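Local coordinates for putative alpha/beta hydrolase (Desulfitobacterium hafniense, PDB 4RPC), which probably acts as a hydrolase of the alpha/beta hydrolase family, although its substrate and biological role are not established, at residues L13-E18 / E82-D87; Q132-M137 / A188-D193; L222-E225 / P230-I233; A91-S96 / E243-E248. All blocks are in the same frame, centred on the assembly; numbering follows the deposited sequence.

Contact 1 of 4, residues L13-E18 / E82-D87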
loop_
_atom_site.group_PDB
_atom_site.type_symbol
_atom_site.label_atom_id
_atom_site.label_comp_id
_atom_site.label_asym_id
_atom_site.label_seq_id
_atom_site.Cartn_x
_atom_site.Cartn_y
_atom_site.Cartn_z
ATOM N N LEU A 13 -13.690 7.624 -1.967
ATOM C CA LEU A 13 -12.969 7.163 -3.134
ATOM C C LEU A 13 -12.920 8.249 -4.179
ATOM O O LEU A 13 -13.946 8.664 -4.691
ATOM C CB LEU A 13 -13.689 5.958 -3.730
ATOM C CG LEU A 13 -13.005 5.310 -4.929
ATOM C CD1 LEU A 13 -11.750 4.573 -4.522
ATOM C CD2 LEU A 13 -13.961 4.348 -5.583
ATOM N N HIS A 14 -11.720 8.702 -4.481
ATOM C CA HIS A 14 -11.499 9.814 -5.389
ATOM C C HIS A 14 -11.284 9.261 -6.736
ATOM O O HIS A 14 -10.671 8.220 -6.869
ATOM C CB HIS A 14 -10.244 10.568 -5.031
ATOM C CG HIS A 14 -10.289 11.209 -3.689
ATOM N ND1 HIS A 14 -10.726 12.499 -3.495
ATOM C CD2 HIS A 14 -9.946 10.739 -2.475
ATOM C CE1 HIS A 14 -10.644 12.797 -2.214
ATOM N NE2 HIS A 14 -10.176 11.743 -1.575
ATOM N N ARG A 15 -11.753 9.980 -7.748
ATOM C CA ARG A 15 -11.720 9.461 -9.110
ATOM C C ARG A 15 -11.097 10.497 -10.022
ATOM O O ARG A 15 -11.504 11.625 -10.029
ATOM C CB ARG A 15 -13.131 9.067 -9.560
ATOM C CG ARG A 15 -13.224 8.499 -10.973
ATOM C CD ARG A 15 -14.666 8.109 -11.307
ATOM N NE ARG A 15 -14.763 7.190 -12.449
ATOM C CZ ARG A 15 -15.904 6.630 -12.885
ATOM N NH1 ARG A 15 -17.064 6.906 -12.270
ATOM N NH2 ARG A 15 -15.899 5.790 -13.931
HETATM N N MSE A 16 -10.084 10.097 -10.758
HETATM C CA MSE A 16 -9.396 10.970 -11.694
HETATM C C MSE A 16 -9.154 10.239 -13.006
HETATM O O MSE A 16 -9.491 9.057 -13.170
HETATM C CB MSE A 16 -8.057 11.495 -11.162
HETATM C CG MSE A 16 -7.750 11.195 -9.697
HETATM SE SE MSE A 16 -7.515 12.832 -8.647
HETATM C CE MSE A 16 -7.326 14.280 -9.972
ATOM N N GLY A 17 -8.596 10.967 -13.964
ATOM C CA GLY A 17 -8.304 10.423 -15.298
ATOM C C GLY A 17 -9.501 10.151 -16.165
ATOM O O GLY A 17 -10.509 10.798 -16.036
ATOM N N GLU A 18 -9.375 9.191 -17.075
ATOM C CA GLU A 18 -10.416 8.898 -18.046
ATOM C C GLU A 18 -11.473 7.942 -17.476
ATOM O O GLU A 18 -11.187 6.740 -17.329
ATOM C CB GLU A 18 -9.779 8.286 -19.303
ATOM C CG GLU A 18 -9.334 9.297 -20.322
ATOM C CD GLU A 18 -10.460 10.267 -20.679
ATOM O OE1 GLU A 18 -11.581 9.795 -21.037
ATOM O OE2 GLU A 18 -10.226 11.488 -20.524
ATOM N N GLU A 82 -18.530 -0.677 -6.323
ATOM C CA GLU A 82 -19.880 -1.021 -6.751
ATOM C C GLU A 82 -20.784 0.205 -6.977
ATOM O O GLU A 82 -21.538 0.244 -7.919
ATOM C CB GLU A 82 -20.499 -1.902 -5.690
ATOM C CG GLU A 82 -21.769 -2.591 -6.112
ATOM C CD GLU A 82 -22.274 -3.509 -5.006
ATOM O OE1 GLU A 82 -21.545 -3.651 -3.992
ATOM O OE2 GLU A 82 -23.386 -4.072 -5.140
ATOM N N GLU A 83 -20.687 1.205 -6.115
ATOM C CA GLU A 83 -21.369 2.489 -6.336
ATOM C C GLU A 83 -21.076 3.062 -7.698
ATOM O O GLU A 83 -21.959 3.624 -8.331
ATOM C CB GLU A 83 -20.925 3.536 -5.318
ATOM C CG GLU A 83 -21.563 3.359 -3.963
ATOM C CD GLU A 83 -22.980 3.887 -3.951
ATOM O OE1 GLU A 83 -23.180 5.010 -4.484
ATOM O OE2 GLU A 83 -23.888 3.184 -3.434
ATOM N N LEU A 84 -19.836 2.945 -8.152
ATOM C CA LEU A 84 -19.458 3.507 -9.441
ATOM C C LEU A 84 -19.680 2.500 -10.525
ATOM O O LEU A 84 -19.267 2.728 -11.638
ATOM C CB LEU A 84 -17.990 3.968 -9.452
ATOM C CG LEU A 84 -17.649 4.961 -8.345
ATOM C CD1 LEU A 84 -16.154 5.219 -8.358
ATOM C CD2 LEU A 84 -18.426 6.265 -8.469
ATOM N N ARG A 85 -20.347 1.393 -10.187
ATOM C CA ARG A 85 -20.523 0.232 -11.054
ATOM C C ARG A 85 -19.224 -0.354 -11.612
ATOM O O ARG A 85 -19.210 -0.981 -12.685
ATOM C CB ARG A 85 -21.462 0.552 -12.194
ATOM C CG ARG A 85 -22.872 0.922 -11.796
ATOM C CD ARG A 85 -23.545 1.362 -13.070
ATOM N NE ARG A 85 -24.958 1.653 -12.915
ATOM C CZ ARG A 85 -25.789 1.858 -13.934
ATOM N NH1 ARG A 85 -25.345 1.801 -15.192
ATOM N NH2 ARG A 85 -27.073 2.116 -13.696
ATOM N N VAL A 86 -18.139 -0.172 -10.878
ATOM C CA VAL A 86 -16.887 -0.823 -11.212
ATOM C C VAL A 86 -16.943 -2.208 -10.629
ATOM O O VAL A 86 -16.953 -2.351 -9.399
ATOM C CB VAL A 86 -15.669 -0.137 -10.564
ATOM C CG1 VAL A 86 -14.429 -0.973 -10.820
ATOM C CG2 VAL A 86 -15.479 1.258 -11.114
ATOM N N ASP A 87 -16.960 -3.223 -11.484
ATOM C CA ASP A 87 -16.818 -4.588 -10.984
ATOM C C ASP A 87 -15.531 -5.298 -11.429
ATOM O O ASP A 87 -15.322 -6.455 -11.060
ATOM C CB ASP A 87 -18.042 -5.417 -11.336
ATOM C CG ASP A 87 -18.167 -5.650 -12.810
ATOM O OD1 ASP A 87 -17.175 -5.365 -13.544
ATOM O OD2 ASP A 87 -19.264 -6.108 -13.220
#
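L84 reaches from the end of helix 70-83 to L13 and R15 on strand 13-17, the antiparallel edge strand of the alpha/beta hydrolase sheet. A Schellman motif ends the helix: R85, with a positive phi of 54°, is its C-prime residue, V86 N returns to L81 O, and R85 N binds E82 O at 2.8 Å. L84, the first residue beyond the helix, directs its side chain at the strand, with CG anti to the carbonyl carbon (chi1 -56°).

The two methyls of L84 serve different neighbours. CD1 packs against CD2 of L13 at 3.6 Å, the leucines crossing at a slant in a plain apolar contact. CD2 lies obliquely beside the R15 guanidinium, 4.1 Å from NH1. Here the side chains run past each other in opposite directions. R15 holds CG anti to the backbone N (chi1 -180°) and stays extended as far as NE, which carries the guanidinium out alongside the leucine. NH2 donates to P19 O; toward L84 the guanidinium makes only van der Waals contact.

L13 also packs on L77, A80 and L81 of the helix and on P54 of strand 50-54, placing the leucine pair at the border between helix and sheet. R15 is exposed, and its second approach is to the base of the leucine, with NH1 4.2 Å from L84 CB.

Contact 2 of 4, residues Q132-M137 / A188-D193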
loop_
_atom_site.group_PDB
_atom_site.type_symbol
_atom_site.label_atom_id
_atom_site.label_comp_id
_atom_site.label_asym_id
_atom_site.label_seq_id
_atom_site.Cartn_x
_atom_site.Cartn_y
_atom_site.Cartn_z
ATOM N N GLN A 132 2.381 -3.548 20.500
ATOM C CA GLN A 132 3.649 -2.966 20.818
ATOM C C GLN A 132 4.427 -2.475 19.582
ATOM O O GLN A 132 5.018 -1.383 19.618
ATOM C CB GLN A 132 4.439 -3.933 21.639
ATOM C CG GLN A 132 3.977 -4.017 23.089
ATOM C CD GLN A 132 4.820 -5.043 23.806
ATOM O OE1 GLN A 132 5.862 -4.701 24.363
ATOM N NE2 GLN A 132 4.450 -6.326 23.682
ATOM N N TYR A 133 4.331 -3.218 18.489
ATOM C CA TYR A 133 4.879 -2.772 17.219
ATOM C C TYR A 133 4.134 -1.612 16.679
ATOM O O TYR A 133 4.767 -0.728 16.196
ATOM C CB TYR A 133 4.800 -3.853 16.168
ATOM C CG TYR A 133 5.932 -4.779 16.215
ATOM C CD1 TYR A 133 6.232 -5.485 17.381
ATOM C CD2 TYR A 133 6.732 -4.973 15.089
ATOM C CE1 TYR A 133 7.293 -6.340 17.420
ATOM C CE2 TYR A 133 7.789 -5.827 15.118
ATOM C CZ TYR A 133 8.060 -6.526 16.275
ATOM O OH TYR A 133 9.143 -7.405 16.312
ATOM N N ALA A 134 2.803 -1.622 16.701
ATOM C CA ALA A 134 2.066 -0.434 16.203
ATOM C C ALA A 134 2.448 0.884 16.900
ATOM O O ALA A 134 2.572 1.926 16.240
ATOM C CB ALA A 134 0.581 -0.631 16.238
ATOM N N ASN A 135 2.602 0.824 18.229
ATOM C CA ASN A 135 2.981 1.963 18.994
ATOM C C ASN A 135 4.365 2.489 18.685
ATOM O O ASN A 135 4.544 3.716 18.585
ATOM C CB ASN A 135 2.829 1.680 20.475
ATOM C CG ASN A 135 1.378 1.840 20.942
ATOM O OD1 ASN A 135 0.861 2.939 20.983
ATOM N ND2 ASN A 135 0.717 0.751 21.208
ATOM N N ILE A 136 5.329 1.592 18.446
ATOM C CA ILE A 136 6.651 2.035 18.034
ATOM C C ILE A 136 6.619 2.692 16.661
ATOM O O ILE A 136 7.155 3.788 16.474
ATOM C CB ILE A 136 7.656 0.901 18.093
ATOM C CG1 ILE A 136 8.003 0.650 19.559
ATOM C CG2 ILE A 136 8.916 1.213 17.288
ATOM C CD1 ILE A 136 8.616 -0.693 19.783
HETATM N N MSE A 137 5.993 2.038 15.715
HETATM C CA MSE A 137 5.997 2.543 14.391
HETATM C C MSE A 137 5.203 3.843 14.326
HETATM O O MSE A 137 5.587 4.742 13.596
HETATM C CB MSE A 137 5.402 1.490 13.480
HETATM C CG MSE A 137 6.359 0.310 13.381
HETATM SE SE MSE A 137 8.137 0.815 12.649
HETATM C CE MSE A 137 7.413 1.976 11.225
ATOM N N ALA A 188 -4.218 -2.480 12.383
ATOM C CA ALA A 188 -4.845 -3.230 11.287
ATOM C C ALA A 188 -3.774 -3.845 10.456
ATOM O O ALA A 188 -3.835 -5.023 10.186
ATOM C CB ALA A 188 -5.781 -2.380 10.422
ATOM N N ALA A 189 -2.798 -3.057 10.038
ATOM C CA ALA A 189 -1.670 -3.594 9.270
ATOM C C ALA A 189 -1.000 -4.800 9.936
ATOM O O ALA A 189 -0.901 -5.852 9.329
ATOM C CB ALA A 189 -0.664 -2.526 9.014
ATOM N N TYR A 190 -0.599 -4.661 11.201
ATOM C CA TYR A 190 0.108 -5.692 11.912
ATOM C C TYR A 190 -0.742 -6.896 12.312
ATOM O O TYR A 190 -0.213 -7.939 12.468
ATOM C CB TYR A 190 0.799 -5.102 13.163
ATOM C CG TYR A 190 2.024 -4.329 12.803
ATOM C CD1 TYR A 190 2.995 -4.884 11.977
ATOM C CD2 TYR A 190 2.226 -3.067 13.281
ATOM C CE1 TYR A 190 4.136 -4.172 11.628
ATOM C CE2 TYR A 190 3.340 -2.330 12.929
ATOM C CZ TYR A 190 4.292 -2.880 12.110
ATOM O OH TYR A 190 5.419 -2.189 11.805
ATOM N N ARG A 191 -2.045 -6.741 12.480
ATOM C CA ARG A 191 -2.955 -7.837 12.785
ATOM C C ARG A 191 -3.233 -8.748 11.596
ATOM O O ARG A 191 -3.426 -9.938 11.776
ATOM C CB ARG A 191 -4.303 -7.280 13.256
ATOM C CG ARG A 191 -5.202 -8.281 13.920
ATOM C CD ARG A 191 -5.014 -8.350 15.412
ATOM N NE ARG A 191 -5.148 -7.034 16.038
ATOM C CZ ARG A 191 -4.788 -6.761 17.299
ATOM N NH1 ARG A 191 -4.279 -7.729 18.078
ATOM N NH2 ARG A 191 -4.922 -5.486 17.771
ATOM N N TYR A 192 -3.281 -8.192 10.377
ATOM C CA TYR A 192 -3.684 -8.983 9.188
ATOM C C TYR A 192 -2.874 -10.264 9.069
ATOM O O TYR A 192 -1.650 -10.264 9.039
ATOM C CB TYR A 192 -3.540 -8.154 7.934
ATOM C CG TYR A 192 -4.189 -8.736 6.681
ATOM C CD1 TYR A 192 -5.544 -9.009 6.641
ATOM C CD2 TYR A 192 -3.467 -8.961 5.551
ATOM C CE1 TYR A 192 -6.129 -9.515 5.488
ATOM C CE2 TYR A 192 -4.033 -9.488 4.409
ATOM C CZ TYR A 192 -5.371 -9.746 4.353
ATOM O OH TYR A 192 -5.961 -10.277 3.182
ATOM N N ASP A 193 -3.550 -11.375 8.996
ATOM C CA ASP A 193 -2.861 -12.643 8.847
ATOM C C ASP A 193 -3.305 -13.347 7.561
ATOM O O ASP A 193 -4.362 -13.971 7.502
ATOM C CB ASP A 193 -3.132 -13.449 10.107
ATOM C CG ASP A 193 -2.405 -14.782 10.153
ATOM O OD1 ASP A 193 -1.615 -15.121 9.264
ATOM O OD2 ASP A 193 -2.700 -15.521 11.099
#
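Y190, its CG anti to the carbonyl carbon (chi1 -76°), carries its ring from near the end of helix 179-191 to Y133, A134 and M137 of helix 130-145. In the chain both helices come between strands 112-119 and 204-210, the usual place for the cap of an alpha/beta hydrolase, and are consistent with one.

The tight side is the inner one. The hydroxyl of Y190 reaches buried M137 (selenomethionine), whose CG lies 3.1 Å from OH, near the plane of the ring, the two side chains crossing at about a right angle. Next to it, the backbone N of A134 is 3.8 Å from Y190 CD2.

The looser side belongs to exposed Y133. Its CB sits over one face of the Y190 ring in a CH-pi contact, 4.1 Å from the centroid, while its own ring turns an edge to that face in a T-shaped pair, centroids 5.8 Å apart and planes at 75°. A bound tetraethylene glycol, probably from the crystallisation liquor, lies about 4 Å from the Y133 side chain. A valine in place of Y190 would probably leave Y133 without the aromatic face it packs on and open a gap beside M137. The chemistry is dispersive and aromatic, implying that the helices are joined here by fit rather than by charge.

Contact 3 of 4, residues L222-E225 / P230-I233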
loop_
_atom_site.group_PDB
_atom_site.type_symbol
_atom_site.label_atom_id
_atom_site.label_comp_id
_atom_site.label_asym_id
_atom_site.label_seq_id
_atom_site.Cartn_x
_atom_site.Cartn_y
_atom_site.Cartn_z
ATOM N N LEU A 222 4.833 -16.955 0.321
ATOM C CA LEU A 222 3.413 -16.936 0.644
ATOM C C LEU A 222 2.556 -16.449 -0.516
ATOM O O LEU A 222 1.520 -17.031 -0.846
ATOM C CB LEU A 222 3.160 -16.028 1.862
ATOM C CG LEU A 222 1.710 -15.924 2.314
ATOM C CD1 LEU A 222 1.100 -17.311 2.488
ATOM C CD2 LEU A 222 1.702 -15.177 3.619
ATOM N N LEU A 223 2.973 -15.373 -1.151
ATOM C CA LEU A 223 2.188 -14.853 -2.275
ATOM C C LEU A 223 2.159 -15.819 -3.446
ATOM O O LEU A 223 1.159 -15.918 -4.156
ATOM C CB LEU A 223 2.753 -13.521 -2.713
ATOM C CG LEU A 223 2.734 -12.466 -1.614
ATOM C CD1 LEU A 223 3.614 -11.290 -1.998
ATOM C CD2 LEU A 223 1.310 -12.043 -1.307
ATOM N N ALA A 224 3.262 -16.530 -3.639
ATOM C CA ALA A 224 3.374 -17.498 -4.694
ATOM C C ALA A 224 2.417 -18.696 -4.534
ATOM O O ALA A 224 1.907 -19.176 -5.528
ATOM C CB ALA A 224 4.803 -17.997 -4.782
ATOM N N GLU A 225 2.182 -19.172 -3.318
ATOM C CA GLU A 225 1.207 -20.233 -3.119
ATOM C C GLU A 225 -0.231 -19.718 -3.168
ATOM O O GLU A 225 -1.157 -20.473 -3.413
ATOM C CB GLU A 225 1.460 -20.981 -1.820
ATOM C CG GLU A 225 1.051 -20.259 -0.546
ATOM C CD GLU A 225 1.502 -20.991 0.715
ATOM O OE1 GLU A 225 1.951 -22.143 0.577
ATOM O OE2 GLU A 225 1.411 -20.426 1.840
ATOM N N PRO A 230 2.216 -17.738 -11.825
ATOM C CA PRO A 230 3.540 -17.408 -11.281
ATOM C C PRO A 230 3.681 -15.907 -10.970
ATOM O O PRO A 230 3.018 -15.082 -11.607
ATOM C CB PRO A 230 4.512 -17.845 -12.402
ATOM C CG PRO A 230 3.780 -18.907 -13.182
ATOM C CD PRO A 230 2.317 -18.479 -13.117
ATOM N N LEU A 231 4.546 -15.597 -10.010
ATOM C CA LEU A 231 4.837 -14.252 -9.599
ATOM C C LEU A 231 5.798 -13.582 -10.533
ATOM O O LEU A 231 6.760 -14.220 -10.961
ATOM C CB LEU A 231 5.565 -14.233 -8.254
ATOM C CG LEU A 231 4.846 -14.776 -7.035
ATOM C CD1 LEU A 231 5.639 -14.472 -5.769
ATOM C CD2 LEU A 231 3.435 -14.210 -6.980
ATOM N N ASP A 232 5.608 -12.282 -10.737
ATOM C CA ASP A 232 6.621 -11.431 -11.341
ATOM C C ASP A 232 7.237 -10.535 -10.268
ATOM O O ASP A 232 6.523 -9.832 -9.522
ATOM C CB ASP A 232 5.996 -10.573 -12.458
ATOM C CG ASP A 232 5.392 -11.436 -13.598
ATOM O OD1 ASP A 232 6.021 -12.421 -14.031
ATOM O OD2 ASP A 232 4.264 -11.151 -14.052
ATOM N N ILE A 233 8.561 -10.557 -10.179
ATOM C CA ILE A 233 9.296 -9.738 -9.200
ATOM C C ILE A 233 10.049 -8.609 -9.865
ATOM O O ILE A 233 10.809 -8.826 -10.789
ATOM C CB ILE A 233 10.392 -10.519 -8.416
ATOM C CG1 ILE A 233 9.808 -11.586 -7.465
ATOM C CG2 ILE A 233 11.245 -9.522 -7.608
ATOM C CD1 ILE A 233 9.174 -12.756 -8.160
#
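The beta-alpha-beta unit of strand 204-210, helix 220-226 and strand 232-236 contains this contact, in which L231 packs on L223 and A224 of the helix that precedes it. A short turn reverses the chain between the two segments, and the CA atoms of A224 and L231 come within 6.1 Å of each other.

L231 points at the helix with CG anti to its carbonyl carbon (chi1 -63°), which sets the forked end of the side chain against the helix backbone. CD1 touches A224 CB at 3.8 Å and reaches A224 N at the same distance. The branch point itself is close, with L231 CG 3.9 Å from A224 CA. The other methyl, CD2, lies 4.0 Å from the carbonyl oxygen L223 O. Buried L223 adds a more distant contact, its CB 4.3 Å from L231 CD1. The leucine therefore rests on main chain as much as on side chains. An alanine at L231 is likely to open a gap beside A224 and L223, since both methyls that reach the helix would be gone.

A224 is exposed, whereas L223 also packs on L194 in a loop. L231 touches V205 as well, so it is wedged between helix 220-226 and strand 204-210, beside the outermost strand 232-236 of the sheet.

Contact 4 of 4, residues A91-S96 / E243-E248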
loop_
_atom_site.group_PDB
_atom_site.type_symbol
_atom_site.label_atom_id
_atom_site.label_comp_id
_atom_site.label_asym_id
_atom_site.label_seq_id
_atom_site.Cartn_x
_atom_site.Cartn_y
_atom_site.Cartn_z
ATOM N N ALA A 91 -5.712 -3.134 -12.472
ATOM C CA ALA A 91 -4.593 -3.203 -11.512
ATOM C C ALA A 91 -4.878 -2.460 -10.204
ATOM O O ALA A 91 -5.401 -1.358 -10.225
ATOM C CB ALA A 91 -3.345 -2.605 -12.138
ATOM N N ILE A 92 -4.450 -3.044 -9.102
ATOM C CA ILE A 92 -4.314 -2.373 -7.834
ATOM C C ILE A 92 -2.832 -2.263 -7.456
ATOM O O ILE A 92 -2.110 -3.283 -7.428
ATOM C CB ILE A 92 -5.025 -3.137 -6.716
ATOM C CG1 ILE A 92 -6.421 -3.588 -7.165
ATOM C CG2 ILE A 92 -5.183 -2.244 -5.495
ATOM C CD1 ILE A 92 -7.138 -4.281 -6.030
ATOM N N TYR A 93 -2.371 -1.034 -7.238
ATOM C CA TYR A 93 -1.089 -0.812 -6.661
ATOM C C TYR A 93 -1.360 -0.487 -5.204
ATOM O O TYR A 93 -2.235 0.306 -4.888
ATOM C CB TYR A 93 -0.332 0.309 -7.376
ATOM C CG TYR A 93 0.888 0.729 -6.620
ATOM C CD1 TYR A 93 2.104 0.116 -6.816
ATOM C CD2 TYR A 93 0.797 1.706 -5.628
ATOM C CE1 TYR A 93 3.216 0.492 -6.093
ATOM C CE2 TYR A 93 1.904 2.081 -4.907
ATOM C CZ TYR A 93 3.113 1.459 -5.138
ATOM O OH TYR A 93 4.195 1.889 -4.401
ATOM N N GLY A 94 -0.673 -1.151 -4.302
ATOM C CA GLY A 94 -0.812 -0.821 -2.924
ATOM C C GLY A 94 0.522 -0.773 -2.276
ATOM O O GLY A 94 1.379 -1.643 -2.511
ATOM N N VAL A 95 0.727 0.273 -1.485
ATOM C CA VAL A 95 1.984 0.427 -0.797
ATOM C C VAL A 95 1.745 0.191 0.667
ATOM O O VAL A 95 0.835 0.764 1.265
ATOM C CB VAL A 95 2.663 1.802 -1.064
ATOM C CG1 VAL A 95 1.798 2.949 -0.584
ATOM C CG2 VAL A 95 4.037 1.856 -0.373
ATOM N N SER A 96 2.562 -0.693 1.225
ATOM C CA SER A 96 2.574 -1.013 2.640
ATOM C C SER A 96 1.237 -1.597 3.065
ATOM O O SER A 96 0.782 -2.582 2.476
ATOM C CB SER A 96 2.967 0.260 3.432
ATOM O OG SER A 96 3.593 -0.100 4.667
ATOM N N GLU A 243 10.814 3.933 -1.240
ATOM C CA GLU A 243 11.735 4.934 -1.834
ATOM C C GLU A 243 11.416 5.229 -3.342
ATOM O O GLU A 243 11.434 6.410 -3.792
ATOM C CB GLU A 243 13.196 4.482 -1.686
ATOM C CG GLU A 243 14.186 5.551 -2.090
ATOM C CD GLU A 243 15.606 5.325 -1.596
ATOM O OE1 GLU A 243 15.928 4.226 -1.035
ATOM O OE2 GLU A 243 16.443 6.274 -1.814
ATOM N N VAL A 244 11.086 4.189 -4.090
ATOM C CA VAL A 244 10.689 4.373 -5.477
ATOM C C VAL A 244 9.431 5.230 -5.558
ATOM O O VAL A 244 9.303 6.093 -6.418
ATOM C CB VAL A 244 10.413 3.030 -6.186
ATOM C CG1 VAL A 244 10.078 3.286 -7.653
ATOM C CG2 VAL A 244 11.643 2.117 -6.165
ATOM N N LEU A 245 8.480 5.003 -4.652
ATOM C CA LEU A 245 7.258 5.813 -4.648
ATOM C C LEU A 245 7.551 7.245 -4.280
ATOM O O LEU A 245 6.976 8.186 -4.842
ATOM C CB LEU A 245 6.265 5.200 -3.627
ATOM C CG LEU A 245 4.931 5.872 -3.513
ATOM C CD1 LEU A 245 4.225 5.865 -4.867
ATOM C CD2 LEU A 245 4.091 5.139 -2.441
ATOM N N SER A 246 8.431 7.426 -3.316
ATOM C CA SER A 246 8.686 8.757 -2.801
ATOM C C SER A 246 9.383 9.604 -3.858
ATOM O O SER A 246 8.821 10.598 -4.313
ATOM C CB SER A 246 9.517 8.713 -1.545
ATOM O OG SER A 246 9.675 9.991 -1.005
ATOM N N LYS A 247 10.524 9.125 -4.334
ATOM C CA LYS A 247 11.397 9.908 -5.194
ATOM C C LYS A 247 11.380 9.602 -6.714
ATOM O O LYS A 247 11.786 10.487 -7.491
ATOM C CB LYS A 247 12.788 9.795 -4.635
ATOM C CG LYS A 247 12.846 10.255 -3.173
ATOM C CD LYS A 247 14.232 10.150 -2.575
ATOM C CE LYS A 247 15.178 11.190 -3.172
ATOM N NZ LYS A 247 16.548 10.620 -3.262
ATOM N N GLU A 248 10.902 8.412 -7.131
ATOM C CA GLU A 248 10.670 8.066 -8.551
ATOM C C GLU A 248 9.342 7.413 -8.838
ATOM O O GLU A 248 9.302 6.348 -9.418
ATOM C CB GLU A 248 11.713 7.084 -9.014
ATOM C CG GLU A 248 13.085 7.562 -8.640
ATOM C CD GLU A 248 14.048 6.437 -8.466
ATOM O OE1 GLU A 248 13.684 5.341 -7.955
ATOM O OE2 GLU A 248 15.189 6.693 -8.832
#
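Residues 91-95 of strand 88-95 run extended, after which S96 takes strained backbone angles (phi 62°, psi -125°), while 243-247 is a short helix whose K247 N binds E243 O at 2.9 Å. The closest CA atoms, those of V95 and L245, are 8.5 Å apart, a gap filled by side chains. The turn at S96, with G94 before it, fits the nucleophile elbow of alpha/beta hydrolases, where a sharp bend follows a central strand.

L245 carries the helix side of the contact. Its CG lies anti to the backbone nitrogen (chi1 -178°), sending both methyls toward Y93 and V95. CD2 meets V95 CG1 tip to tip at 3.7 Å; V95 CG2 is also near, 3.9 Å from the same methyl. Y93 comes in at a slant, and its OH lies 3.8 Å from L245 CD2 and 4.0 Å from L245 CB. Y93 is buried, and its hydroxyl, close to four carbons of L245, is hydrogen-bonded to D119 OD2, so the leucine packs round an oxygen that already has a polar partner.

S96 itself stays clear of the helix; its OG bonds Q122 NE2 and, weakly, H241 NE2, consistent with a Ser-His pair of a catalytic triad. Around this buried core, V95 also touches F32, Y93 packs on L26 and L117 of the flanking strands, and I252 of helix 249-259 lies against both Y93 and V244.

Contact 4 lies deepest, its centre about 7 Å from that of the chain, and includes the serine of the presumed nucleophile elbow. Contacts 1 and 3 reach the same sheet near its two outermost strands, with centres about 28 Å apart. Helix 70-83 of contact 1 is followed in the chain by the strand of contact 4, and the strand of contact 3 leads toward its helix. Contact 2 stands apart from the sheet, in the probable cap, with its nearest atoms about 6 Å from contact 4; its Y190 lies near the elbow residues without touching them. Contacts 1 and 2 lie on opposite sides of the centre, their centres about 30 Å apart.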